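Local coordinates for aeromonas extracellular serine protease (Aeromonas sobria, PDB 3WQB), which cleaves peptide bonds after paired basic residues, one of them lysine, as a secreted calcium-binding serine protease that attacks host plasma proteins, at residues A[112-117]-A[296-301]; A[304-309]-A[324-329]; A[315-320]-A[329-334]. The protein carries 1 engineered substitution. One frame throughout, in Å; residues are numbered along the deposited sequence.

Interaction 1: A[112-117]-A[296-301]. With CA (calcium ion), chain E.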
ATOM      1  N   ASP A 112      13.743  -2.964  18.529  1.00 13.60           N
ATOM      2  CA  ASP A 112      12.608  -2.210  17.980  1.00 14.53           C
ATOM      3  C   ASP A 112      12.009  -2.771  16.704  1.00 13.63           C
ATOM      4  O   ASP A 112      11.004  -2.259  16.211  1.00 14.27           O
ATOM      5  CB  ASP A 112      12.904  -0.725  17.820  1.00 16.40           C
ATOM      6  CG  ASP A 112      12.096   0.113  18.788  1.00 21.00           C
ATOM      7  OD1 ASP A 112      10.845  -0.006  18.802  1.00 24.52           O
ATOM      8  OD2 ASP A 112      12.709   0.864  19.557  1.00 25.86           O
ATOM      9  N   THR A 113      12.592  -3.856  16.211  1.00 13.07           N
ATOM     10  CA  THR A 113      12.206  -4.447  14.928  1.00 12.85           C
ATOM     11  C   THR A 113      11.092  -5.488  15.171  1.00 12.18           C
ATOM     12  O   THR A 113      11.242  -6.683  14.898  1.00 12.02           O
ATOM     13  CB  THR A 113      13.484  -4.973  14.201  1.00 13.04           C
ATOM     14  OG1 THR A 113      14.370  -3.869  13.996  1.00 13.93           O
ATOM     15  CG2 THR A 113      13.192  -5.547  12.851  1.00 13.60           C
ATOM     16  N   ALA A 114       9.969  -4.992  15.692  1.00 12.22           N
ATOM     17  CA  ALA A 114       8.838  -5.809  16.159  1.00 11.92           C
ATOM     18  C   ALA A 114       7.667  -5.794  15.187  1.00 11.66           C
ATOM     19  O   ALA A 114       6.623  -6.390  15.443  1.00 12.09           O
ATOM     20  CB  ALA A 114       8.364  -5.308  17.531  1.00 13.16           C
ATOM     21  N   HIS A 115       7.843  -5.097  14.076  1.00 10.97           N
ATOM     22  CA  HIS A 115       6.749  -4.780  13.185  1.00 10.26           C
ATOM     23  C   HIS A 115       6.181  -6.043  12.520  1.00  9.85           C
ATOM     24  O   HIS A 115       4.962  -6.278  12.538  1.00  9.96           O
ATOM     25  CB  HIS A 115       7.291  -3.769  12.173  1.00 10.01           C
ATOM     26  CG  HIS A 115       6.262  -3.129  11.306  1.00  9.87           C
ATOM     27  ND1 HIS A 115       5.954  -3.595  10.046  1.00 10.86           N
ATOM     28  CD2 HIS A 115       5.530  -2.006  11.484  1.00 11.05           C
ATOM     29  CE1 HIS A 115       5.052  -2.804   9.495  1.00 10.94           C
ATOM     30  NE2 HIS A 115       4.793  -1.819  10.339  1.00 11.48           N
ATOM     31  N   GLY A 116       7.057  -6.865  11.962  1.00 10.11           N
ATOM     32  CA  GLY A 116       6.647  -8.068  11.240  1.00 10.07           C
ATOM     33  C   GLY A 116       6.010  -9.103  12.155  1.00  9.99           C
ATOM     34  O   GLY A 116       5.085  -9.814  11.758  1.00 10.08           O
ATOM     35  N   THR A 117       6.530  -9.210  13.375  1.00 10.25           N
ATOM     36  CA  THR A 117       5.997 -10.130  14.366  1.00 10.46           C
ATOM     37  C   THR A 117       4.607  -9.677  14.816  1.00 10.19           C
ATOM     38  O   THR A 117       3.691 -10.492  14.968  1.00 10.90           O
ATOM     39  CB  THR A 117       6.989 -10.274  15.531  1.00 10.18           C
ATOM     40  OG1 THR A 117       8.219 -10.796  15.012  1.00 10.82           O
ATOM     41  CG2 THR A 117       6.464 -11.201  16.621  1.00 11.04           C
ATOM     42  N   THR A 296       0.958 -10.161  18.984  1.00  9.97           N
ATOM     43  CA  THR A 296       2.213 -10.761  19.380  1.00 10.61           C
ATOM     44  C   THR A 296       3.379  -9.789  19.216  1.00 11.01           C
ATOM     45  O   THR A 296       3.561  -9.178  18.160  1.00 12.32           O
ATOM     46  CB  THR A 296       2.485 -12.021  18.548  1.00  9.90           C
ATOM     47  OG1 THR A 296       2.317 -11.717  17.157  1.00 11.08           O
ATOM     48  CG2 THR A 296       1.508 -13.133  18.909  1.00 11.58           C
ATOM     49  N   ASP A 297       4.181  -9.675  20.269  1.00 11.21           N
ATOM     50  CA  ASP A 297       5.381  -8.855  20.282  1.00 11.32           C
ATOM     51  C   ASP A 297       6.605  -9.741  20.112  1.00 11.57           C
ATOM     52  O   ASP A 297       6.500 -10.965  20.189  1.00 12.45           O
ATOM     53  CB  ASP A 297       5.465  -8.141  21.632  1.00 11.31           C
ATOM     54  CG  ASP A 297       6.440  -6.986  21.624  1.00 11.06           C
ATOM     55  OD1 ASP A 297       6.476  -6.255  20.609  1.00 12.05           O
ATOM     56  OD2 ASP A 297       7.173  -6.817  22.624  1.00 10.71           O
ATOM     57  N   LEU A 298       7.769  -9.135  19.880  1.00 11.41           N
ATOM     58  CA  LEU A 298       9.005  -9.893  20.050  1.00 11.70           C
ATOM     59  C   LEU A 298       9.041 -10.454  21.475  1.00 12.32           C
ATOM     60  O   LEU A 298       8.717  -9.739  22.425  1.00 12.83           O
ATOM     61  CB  LEU A 298      10.235  -9.032  19.798  1.00 12.13           C
ATOM     62  CG  LEU A 298      10.374  -8.411  18.409  1.00 11.13           C
ATOM     63  CD1 LEU A 298      11.692  -7.662  18.290  1.00 12.32           C
ATOM     64  CD2 LEU A 298      10.268  -9.468  17.331  1.00 12.09           C
ATOM     65  N   PRO A 299       9.399 -11.744  21.627  1.00 13.38           N
ATOM     66  CA  PRO A 299       9.307 -12.340  22.967  1.00 13.85           C
ATOM     67  C   PRO A 299      10.297 -11.747  23.974  1.00 14.24           C
ATOM     68  O   PRO A 299      11.404 -11.352  23.605  1.00 14.81           O
ATOM     69  CB  PRO A 299       9.604 -13.824  22.724  1.00 14.61           C
ATOM     70  CG  PRO A 299      10.247 -13.904  21.380  1.00 15.46           C
ATOM     71  CD  PRO A 299       9.794 -12.723  20.597  1.00 13.47           C
ATOM     72  N   GLY A 300       9.879 -11.680  25.233  1.00 13.99           N
ATOM     73  CA  GLY A 300      10.753 -11.222  26.302  1.00 13.76           C
ATOM     74  C   GLY A 300      10.603  -9.743  26.583  1.00 13.96           C
ATOM     75  O   GLY A 300      10.148  -8.974  25.735  1.00 14.15           O
ATOM     76  N   CYS A 301      11.004  -9.344  27.780  1.00 14.60           N
ATOM     77  CA  CYS A 301      10.917  -7.952  28.175  1.00 15.12           C
ATOM     78  C   CYS A 301      12.162  -7.165  27.743  1.00 14.53           C
ATOM     79  O   CYS A 301      12.292  -5.993  28.056  1.00 14.70           O
ATOM     80  CB  CYS A 301      10.619  -7.826  29.673  1.00 16.06           C
ATOM     81  SG  CYS A 301       9.042  -8.594  30.194  1.00 20.32           S
TER
HETATM   82 CA    CA E 903       8.575  -8.064  24.160  1.00 15.66          CA
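Thr117 and Leu298 cross at about a right angle, and this pair carries most of the contact between the start of helix 115-124 and the chain that leaves strand 293-296. Both methyls of the leucine lie beside one carbonyl oxygen, that of Thr113, the centre of an inverse gamma turn: Leu298 CD1 is 3.6 Å from Thr113 O and Leu298 CD2 3.8 Å from it. Leu298 CD2 also packs against the threonine hydroxyl, 3.4 Å from Thr117 OG1, and the branch point Leu298 CG rests 3.8 Å from Ala114 CB. Thr117 keeps CG2 anti to its own N (chi1 of OG1 -61°), which directs Thr117 CG2 to Asp297 O at 3.6 Å and leaves OG1 beside the leucine; the hydroxyl finds its strongest polar partner in Ala82. One hydrogen bond joins the segments: Thr296 OG1 donates to Thr117 O, in the first turn of the helix, over 2.9 Å, arriving from above the carbonyl plane, 41° out of it. The backbone N of Leu298 is buried here without a partner in the model. Asp297 faces two ways. OD1 passes close to the methyl of Ala114 and accepts a hydrogen bond from the backbone N of Tyr305, whereas Asp297 OD2 binds calcium at 2.4 Å. Leu298 O and Gly300 O bind the same ion, and Met303, Asn306 and Cys326 complete its six protein ligands. A mixed contact, methyl groups plus one hydrogen bond, thus lays the calcium loop against the helix start. His115 NE2 is hydrogen-bonded to the backbone of another protein chain. A helix led by the charge-relay histidine, here the predicted His115, is a subtilase feature; in this protein the loop of the second calcium site packs on it.

Interaction 2: A[304-309]-A[324-329]. With CA (calcium ion), chain E.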
ATOM      1  N   GLY A 304      11.193  -5.947  21.531  1.00 12.09           N
ATOM      2  CA  GLY A 304       9.862  -5.661  21.013  1.00 11.77           C
ATOM      3  C   GLY A 304       9.296  -4.330  21.449  1.00 11.34           C
ATOM      4  O   GLY A 304       9.959  -3.536  22.139  1.00 11.89           O
ATOM      5  N   TYR A 305       8.050  -4.079  21.049  1.00 11.12           N
ATOM      6  CA  TYR A 305       7.348  -2.864  21.471  1.00 11.71           C
ATOM      7  C   TYR A 305       6.960  -2.904  22.956  1.00 12.01           C
ATOM      8  O   TYR A 305       6.736  -1.856  23.565  1.00 12.48           O
ATOM      9  CB  TYR A 305       6.095  -2.632  20.628  1.00 12.13           C
ATOM     10  CG  TYR A 305       6.313  -2.442  19.147  1.00 12.82           C
ATOM     11  CD1 TYR A 305       7.454  -1.810  18.652  1.00 13.83           C
ATOM     12  CD2 TYR A 305       5.359  -2.895  18.230  1.00 12.90           C
ATOM     13  CE1 TYR A 305       7.639  -1.625  17.288  1.00 14.20           C
ATOM     14  CE2 TYR A 305       5.534  -2.713  16.861  1.00 13.22           C
ATOM     15  CZ  TYR A 305       6.676  -2.087  16.394  1.00 14.29           C
ATOM     16  OH  TYR A 305       6.843  -1.906  15.031  1.00 15.86           O
ATOM     17  N   ASN A 306       6.884  -4.108  23.519  1.00 11.93           N
ATOM     18  CA  ASN A 306       6.686  -4.302  24.944  1.00 11.99           C
ATOM     19  C   ASN A 306       8.023  -4.768  25.519  1.00 12.12           C
ATOM     20  O   ASN A 306       8.377  -5.952  25.457  1.00 12.46           O
ATOM     21  CB  ASN A 306       5.557  -5.304  25.212  1.00 11.75           C
ATOM     22  CG  ASN A 306       5.299  -5.531  26.691  1.00 11.51           C
ATOM     23  OD1 ASN A 306       5.899  -4.885  27.552  1.00 13.26           O
ATOM     24  ND2 ASN A 306       4.381  -6.442  26.993  1.00 12.90           N
ATOM     25  N   ARG A 307       8.787  -3.799  26.019  1.00 13.14           N
ATOM     26  CA  ARG A 307      10.090  -4.070  26.608  1.00 13.60           C
ATOM     27  C   ARG A 307      10.399  -3.024  27.662  1.00 14.50           C
ATOM     28  O   ARG A 307       9.920  -1.893  27.586  1.00 14.67           O
ATOM     29  CB  ARG A 307      11.192  -4.146  25.537  1.00 13.74           C
ATOM     30  CG  ARG A 307      11.569  -2.826  24.888  1.00 14.13           C
ATOM     31  CD  ARG A 307      12.688  -3.004  23.878  1.00 14.75           C
ATOM     32  NE  ARG A 307      13.238  -1.723  23.430  1.00 15.69           N
ATOM     33  CZ  ARG A 307      12.825  -1.054  22.355  1.00 16.77           C
ATOM     34  NH1 ARG A 307      11.854  -1.536  21.595  1.00 17.00           N
ATOM     35  NH2 ARG A 307      13.390   0.102  22.029  1.00 18.16           N
ATOM     36  N   THR A 308      11.225  -3.417  28.628  1.00 15.16           N
ATOM     37  CA  THR A 308      11.441  -2.616  29.823  1.00 16.42           C
ATOM     38  C   THR A 308      11.939  -1.200  29.536  1.00 16.71           C
ATOM     39  O   THR A 308      11.483  -0.245  30.164  1.00 16.88           O
ATOM     40  CB  THR A 308      12.361  -3.365  30.816  1.00 16.28           C
ATOM     41  OG1 THR A 308      11.866  -4.700  31.002  1.00 17.60           O
ATOM     42  CG2 THR A 308      12.412  -2.651  32.176  1.00 17.80           C
ATOM     43  N   ASP A 309      12.843  -1.050  28.570  1.00 17.47           N
ATOM     44  CA  ASP A 309      13.431   0.267  28.306  1.00 18.69           C
ATOM     45  C   ASP A 309      12.624   1.137  27.340  1.00 18.80           C
ATOM     46  O   ASP A 309      13.051   2.238  26.987  1.00 19.77           O
ATOM     47  CB  ASP A 309      14.900   0.148  27.865  1.00 19.42           C
ATOM     48  CG  ASP A 309      15.058  -0.275  26.411  1.00 20.74           C
ATOM     49  OD1 ASP A 309      16.213  -0.309  25.935  1.00 24.10           O
ATOM     50  OD2 ASP A 309      14.047  -0.570  25.737  1.00 22.80           O
ATOM     51  N   ALA A 324       3.701 -11.530  31.701  1.00 18.24           N
ATOM     52  CA  ALA A 324       4.937 -11.522  32.482  1.00 18.40           C
ATOM     53  C   ALA A 324       6.209 -11.536  31.637  1.00 18.16           C
ATOM     54  O   ALA A 324       7.201 -10.906  32.003  1.00 18.36           O
ATOM     55  CB  ALA A 324       4.949 -12.674  33.482  1.00 18.70           C
ATOM     56  N   SER A 325       6.173 -12.248  30.512  1.00 17.74           N
ATOM     57  CA  SER A 325       7.327 -12.299  29.618  1.00 17.57           C
ATOM     58  C   SER A 325       7.283 -11.262  28.499  1.00 16.33           C
ATOM     59  O   SER A 325       8.103 -11.316  27.589  1.00 15.77           O
ATOM     60  CB  SER A 325       7.500 -13.698  29.032  1.00 18.23           C
ATOM     61  OG  SER A 325       7.971 -14.590  30.028  1.00 21.72           O
ATOM     62  N   CYS A 326       6.345 -10.317  28.579  1.00 15.48           N
ATOM     63  CA  CYS A 326       6.231  -9.242  27.575  1.00 14.64           C
ATOM     64  C   CYS A 326       6.172  -9.790  26.144  1.00 13.75           C
ATOM     65  O   CYS A 326       6.863  -9.280  25.248  1.00 13.41           O
ATOM     66  CB  CYS A 326       7.394  -8.249  27.705  1.00 14.94           C
ATOM     67  SG  CYS A 326       7.562  -7.482  29.330  1.00 16.76           S
ATOM     68  N   ASP A 327       5.364 -10.830  25.944  1.00 12.89           N
ATOM     69  CA  ASP A 327       5.259 -11.489  24.647  1.00 12.56           C
ATOM     70  C   ASP A 327       4.211 -10.848  23.738  1.00 11.99           C
ATOM     71  O   ASP A 327       4.082 -11.256  22.583  1.00 11.35           O
ATOM     72  CB  ASP A 327       4.918 -12.978  24.810  1.00 13.35           C
ATOM     73  CG  ASP A 327       6.072 -13.811  25.348  1.00 14.77           C
ATOM     74  OD1 ASP A 327       7.251 -13.401  25.253  1.00 15.45           O
ATOM     75  OD2 ASP A 327       5.778 -14.916  25.852  1.00 19.30           O
ATOM     76  N   TYR A 328       3.458  -9.877  24.266  1.00 11.46           N
ATOM     77  CA  TYR A 328       2.358  -9.219  23.535  1.00 11.31           C
ATOM     78  C   TYR A 328       2.489  -7.713  23.663  1.00 10.96           C
ATOM     79  O   TYR A 328       3.134  -7.215  24.582  1.00 12.36           O
ATOM     80  CB  TYR A 328       0.984  -9.733  24.039  1.00 11.65           C
ATOM     81  CG  TYR A 328       1.021 -11.229  24.006  1.00 11.27           C
ATOM     82  CD1 TYR A 328       0.819 -11.913  22.814  1.00 12.11           C
ATOM     83  CD2 TYR A 328       1.405 -11.964  25.134  1.00 11.94           C
ATOM     84  CE1 TYR A 328       0.939 -13.287  22.740  1.00 13.07           C
ATOM     85  CE2 TYR A 328       1.534 -13.345  25.077  1.00 12.82           C
ATOM     86  CZ  TYR A 328       1.306 -14.001  23.872  1.00 13.23           C
ATOM     87  OH  TYR A 328       1.440 -15.361  23.783  1.00 15.09           O
ATOM     88  N   ASN A 329       1.931  -6.980  22.709  1.00 10.41           N
ATOM     89  CA  ASN A 329       1.926  -5.520  22.813  1.00  9.89           C
ATOM     90  C   ASN A 329       0.538  -4.987  22.454  1.00 10.35           C
ATOM     91  O   ASN A 329      -0.265  -5.714  21.870  1.00 11.40           O
ATOM     92  CB  ASN A 329       3.050  -4.873  21.968  1.00 10.58           C
ATOM     93  CG  ASN A 329       2.772  -4.897  20.458  1.00 11.32           C
ATOM     94  OD1 ASN A 329       1.868  -4.210  19.970  1.00 12.51           O
ATOM     95  ND2 ASN A 329       3.596  -5.638  19.710  1.00 12.32           N
TER
HETATM   96 CA    CA E 903       8.575  -8.064  24.160  1.00 15.66          CA
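Asn306 binds across this contact with two different groups at once: its backbone carbonyl goes to calcium and its side-chain amide to a strand. Asn306 O lies 2.5 Å from the calcium ion and Cys326 O 2.4 Å from it, so the metal ties the two segments together through main-chain oxygens. With CG anti to the backbone N (chi1 -179°), the amide extends over Cys326 to reach the strand beyond. Asn306 ND2 then donates to Tyr328 O at 2.8 Å, the acceptor lying in the amide plane and the donor nearly along the C=O axis. At the other corner of that amide Asn306 OD1 sits 3.6 Å from Cys326 SG and probably takes a hydrogen bond from Gly318 N. Cys326 packs against the same residue, Cys326 CB 3.4 Å from Asn306 O, and its sulfur is bonded to Cys301. Tyr305 and Asn329 run side by side and point the same way, ring and amide planes 67° apart. Asn329 CG meets the ring at its edge, while Asn329 ND2, 3.6 Å from Tyr305 CD2, is hydrogen-bonded to Ser118. Away from the contact, Arg307 folds back on its own segment: Arg307 NH1 donates to Gly304 O at 2.8 Å, and NE forms a salt bridge with Asp309 OD2. The ion and a carboxamide that both donates and accepts join 304-309 to 324-329, while the disulfide ties 324-329 to 296-301. Polar links thus hold this pair chiefly, and its shape is likely to depend on bound calcium.

Interaction 3: A[315-320]-A[329-334]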
ATOM      1  N   ARG A 315      -1.682  -0.372  29.087  1.00 13.10           N
ATOM      2  CA  ARG A 315      -1.594  -1.134  30.341  1.00 13.14           C
ATOM      3  C   ARG A 315      -1.074  -2.564  30.201  1.00 13.18           C
ATOM      4  O   ARG A 315      -0.675  -3.177  31.197  1.00 14.04           O
ATOM      5  CB  ARG A 315      -2.934  -1.140  31.087  1.00 13.35           C
ATOM      6  CG  ARG A 315      -3.473   0.245  31.423  1.00 14.95           C
ATOM      7  CD  ARG A 315      -4.708   0.171  32.336  1.00 16.80           C
ATOM      8  NE  ARG A 315      -5.716  -0.772  31.840  1.00 18.10           N
ATOM      9  CZ  ARG A 315      -6.623  -0.500  30.900  1.00 18.52           C
ATOM     10  NH1 ARG A 315      -6.693   0.706  30.351  1.00 17.82           N
ATOM     11  NH2 ARG A 315      -7.476  -1.438  30.512  1.00 19.71           N
ATOM     12  N   LEU A 316      -1.069  -3.103  28.984  1.00 12.94           N
ATOM     13  CA  LEU A 316      -0.559  -4.446  28.773  1.00 12.79           C
ATOM     14  C   LEU A 316       0.960  -4.507  28.918  1.00 12.83           C
ATOM     15  O   LEU A 316       1.513  -5.565  29.210  1.00 13.51           O
ATOM     16  CB  LEU A 316      -0.991  -4.959  27.395  1.00 12.16           C
ATOM     17  CG  LEU A 316      -0.540  -6.356  26.945  1.00 12.28           C
ATOM     18  CD1 LEU A 316      -1.073  -7.420  27.885  1.00 13.66           C
ATOM     19  CD2 LEU A 316      -0.988  -6.625  25.523  1.00 13.74           C
ATOM     20  N   HIS A 317       1.628  -3.382  28.696  1.00 13.01           N
ATOM     21  CA  HIS A 317       3.094  -3.356  28.655  1.00 13.28           C
ATOM     22  C   HIS A 317       3.709  -3.367  30.044  1.00 14.13           C
ATOM     23  O   HIS A 317       3.187  -2.742  30.959  1.00 14.38           O
ATOM     24  CB  HIS A 317       3.572  -2.132  27.875  1.00 12.84           C
ATOM     25  CG  HIS A 317       3.285  -2.200  26.401  1.00 11.82           C
ATOM     26  ND1 HIS A 317       4.226  -1.854  25.460  1.00 12.30           N
ATOM     27  CD2 HIS A 317       2.172  -2.555  25.712  1.00 12.48           C
ATOM     28  CE1 HIS A 317       3.710  -1.997  24.250  1.00 11.68           C
ATOM     29  NE2 HIS A 317       2.464  -2.419  24.375  1.00 11.57           N
ATOM     30  N   GLY A 318       4.815  -4.095  30.189  1.00 14.82           N
ATOM     31  CA  GLY A 318       5.520  -4.198  31.474  1.00 15.93           C
ATOM     32  C   GLY A 318       4.586  -4.563  32.608  1.00 16.41           C
ATOM     33  O   GLY A 318       4.664  -3.993  33.708  1.00 17.10           O
ATOM     34  N   ASN A 319       3.705  -5.518  32.325  1.00 16.90           N
ATOM     35  CA  ASN A 319       2.644  -5.932  33.230  1.00 17.69           C
ATOM     36  C   ASN A 319       2.840  -7.393  33.603  1.00 18.27           C
ATOM     37  O   ASN A 319       2.543  -8.288  32.813  1.00 17.57           O
ATOM     38  CB  ASN A 319       1.284  -5.706  32.558  1.00 17.88           C
ATOM     39  CG  ASN A 319       0.116  -5.953  33.491  1.00 19.10           C
ATOM     40  OD1 ASN A 319       0.133  -6.882  34.300  1.00 20.01           O
ATOM     41  ND2 ASN A 319      -0.920  -5.138  33.362  1.00 20.51           N
ATOM     42  N   SER A 320       3.331  -7.630  34.818  1.00 19.31           N
ATOM     43  CA  SER A 320       3.662  -8.981  35.269  1.00 20.68           C
ATOM     44  C   SER A 320       2.433  -9.862  35.526  1.00 20.95           C
ATOM     45  O   SER A 320       2.546 -11.091  35.571  1.00 21.66           O
ATOM     46  CB  SER A 320       4.545  -8.929  36.520  1.00 21.12           C
ATOM     47  OG  SER A 320       3.902  -8.220  37.561  1.00 23.68           O
ATOM     48  N   ASN A 329       1.931  -6.980  22.709  1.00 10.41           N
ATOM     49  CA  ASN A 329       1.926  -5.520  22.813  1.00  9.89           C
ATOM     50  C   ASN A 329       0.538  -4.987  22.454  1.00 10.35           C
ATOM     51  O   ASN A 329      -0.265  -5.714  21.870  1.00 11.40           O
ATOM     52  CB  ASN A 329       3.050  -4.873  21.968  1.00 10.58           C
ATOM     53  CG  ASN A 329       2.772  -4.897  20.458  1.00 11.32           C
ATOM     54  OD1 ASN A 329       1.868  -4.210  19.970  1.00 12.51           O
ATOM     55  ND2 ASN A 329       3.596  -5.638  19.710  1.00 12.32           N
ATOM     56  N   GLY A 330       0.261  -3.742  22.829  1.00 10.49           N
ATOM     57  CA  GLY A 330      -1.035  -3.121  22.549  1.00 10.93           C
ATOM     58  C   GLY A 330      -0.920  -1.868  21.705  1.00 10.76           C
ATOM     59  O   GLY A 330      -1.858  -1.062  21.640  1.00 11.41           O
ATOM     60  N   VAL A 331       0.234  -1.681  21.069  1.00 10.69           N
ATOM     61  CA  VAL A 331       0.519  -0.435  20.353  1.00 11.30           C
ATOM     62  C   VAL A 331       0.687  -0.605  18.844  1.00 10.99           C
ATOM     63  O   VAL A 331       0.880   0.378  18.132  1.00 11.82           O
ATOM     64  CB  VAL A 331       1.755   0.294  20.933  1.00 11.32           C
ATOM     65  CG1 VAL A 331       1.521   0.676  22.389  1.00 12.82           C
ATOM     66  CG2 VAL A 331       3.016  -0.555  20.766  1.00 12.23           C
ATOM     67  N   MET A 332       0.613  -1.840  18.351  1.00 10.75           N
ATOM     68  CA  MET A 332       0.697  -2.041  16.908  1.00 10.41           C
ATOM     69  C   MET A 332      -0.451  -1.311  16.223  1.00 10.19           C
ATOM     70  O   MET A 332      -1.569  -1.320  16.711  1.00 10.72           O
ATOM     71  CB  MET A 332       0.697  -3.531  16.573  1.00 10.77           C
ATOM     72  CG  MET A 332       0.808  -3.855  15.099  1.00 11.25           C
ATOM     73  SD  MET A 332       2.244  -3.094  14.326  1.00 11.19           S
ATOM     74  CE  MET A 332       2.013  -3.643  12.643  1.00 13.84           C
ATOM     75  N   ASN A 333      -0.169  -0.666  15.098  1.00  9.62           N
ATOM     76  CA  ASN A 333      -1.155   0.199  14.465  1.00  9.63           C
ATOM     77  C   ASN A 333      -0.836   0.391  12.983  1.00  9.89           C
ATOM     78  O   ASN A 333      -0.070  -0.372  12.396  1.00 10.26           O
ATOM     79  CB  ASN A 333      -1.204   1.550  15.190  1.00 10.12           C
ATOM     80  CG  ASN A 333       0.059   2.357  14.995  1.00 10.56           C
ATOM     81  OD1 ASN A 333       1.048   1.855  14.457  1.00 12.26           O
ATOM     82  ND2 ASN A 333       0.033   3.621  15.415  1.00 12.58           N
ATOM     83  N   GLY A 334      -1.445   1.401  12.377  1.00  9.77           N
ATOM     84  CA  GLY A 334      -1.089   1.814  11.035  1.00  9.86           C
ATOM     85  C   GLY A 334      -1.840   1.097   9.936  1.00  9.79           C
ATOM     86  O   GLY A 334      -2.598   0.146  10.174  1.00  9.82           O
TER
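His317 spends its imidazole on the corner where the chain turns at Gly330. Of the residues here it buries the most surface, and its ring reaches the backbone edge-on: Gly330 N donates to His317 NE2 across 3.0 Å, the N-H...N angle 172° and the donor close to the ring plane. Because NE2 accepts, it carries no proton in this arrangement, consistent with a neutral ring protonated at ND1. A chi1 of -69° sets CG anti to the carbonyl carbon and swings the ring over to Asn329, whose CB lies 3.5 Å from His317 NE2. The Val331 side chain crosses that of His317 at a slant, with Val331 CG1 3.8 Å from His317 NE2 and CG2 the same distance from CE1. Asn329, next in buried surface, works along its own segment as well: Asn329 OD1 accepts from Val331 N at 3.2 Å, in the carbonyl plane on a lone pair, and from Met332 N at 3.1 Å, tilted from that plane. Leu316 adds an apolar touch, Leu316 CD2 3.8 Å from the carbonyl carbon Asn329 C, and also packs on Val294. Within 315-320, Asn319 ND2 donates to Arg315 O. The contact sets a type II turn, Leu316 to Asn319, against an Asx turn at Asn329; the chain then runs on to helix 335-352, where engineered Ala336 occupies the predicted charge-relay position.

Overall arrangement
All three contacts lie on the same side of the chain's centre, their own centres 8 Å (interactions 1 and 2), 7 Å (2 and 3) and 11 Å (1 and 3) apart. Interactions 1 and 2 share the calcium ion and are further joined by a salt bridge, Asp112 OD2 to Arg307 NH2 at 2.7 Å. Interactions 2 and 3 have Asn329 in common, their segments alternate along the chain, and Tyr305 CB packs 3.7 Å from Val331 CG2. Asp297 OD1 to Asn329 ND2, 3.1 Å and probably a hydrogen bond, connects metal site to corner. Toward the predicted charge relay, Met332 CE packs 4.0 Å from His115 O, and Tyr305 also touches His115.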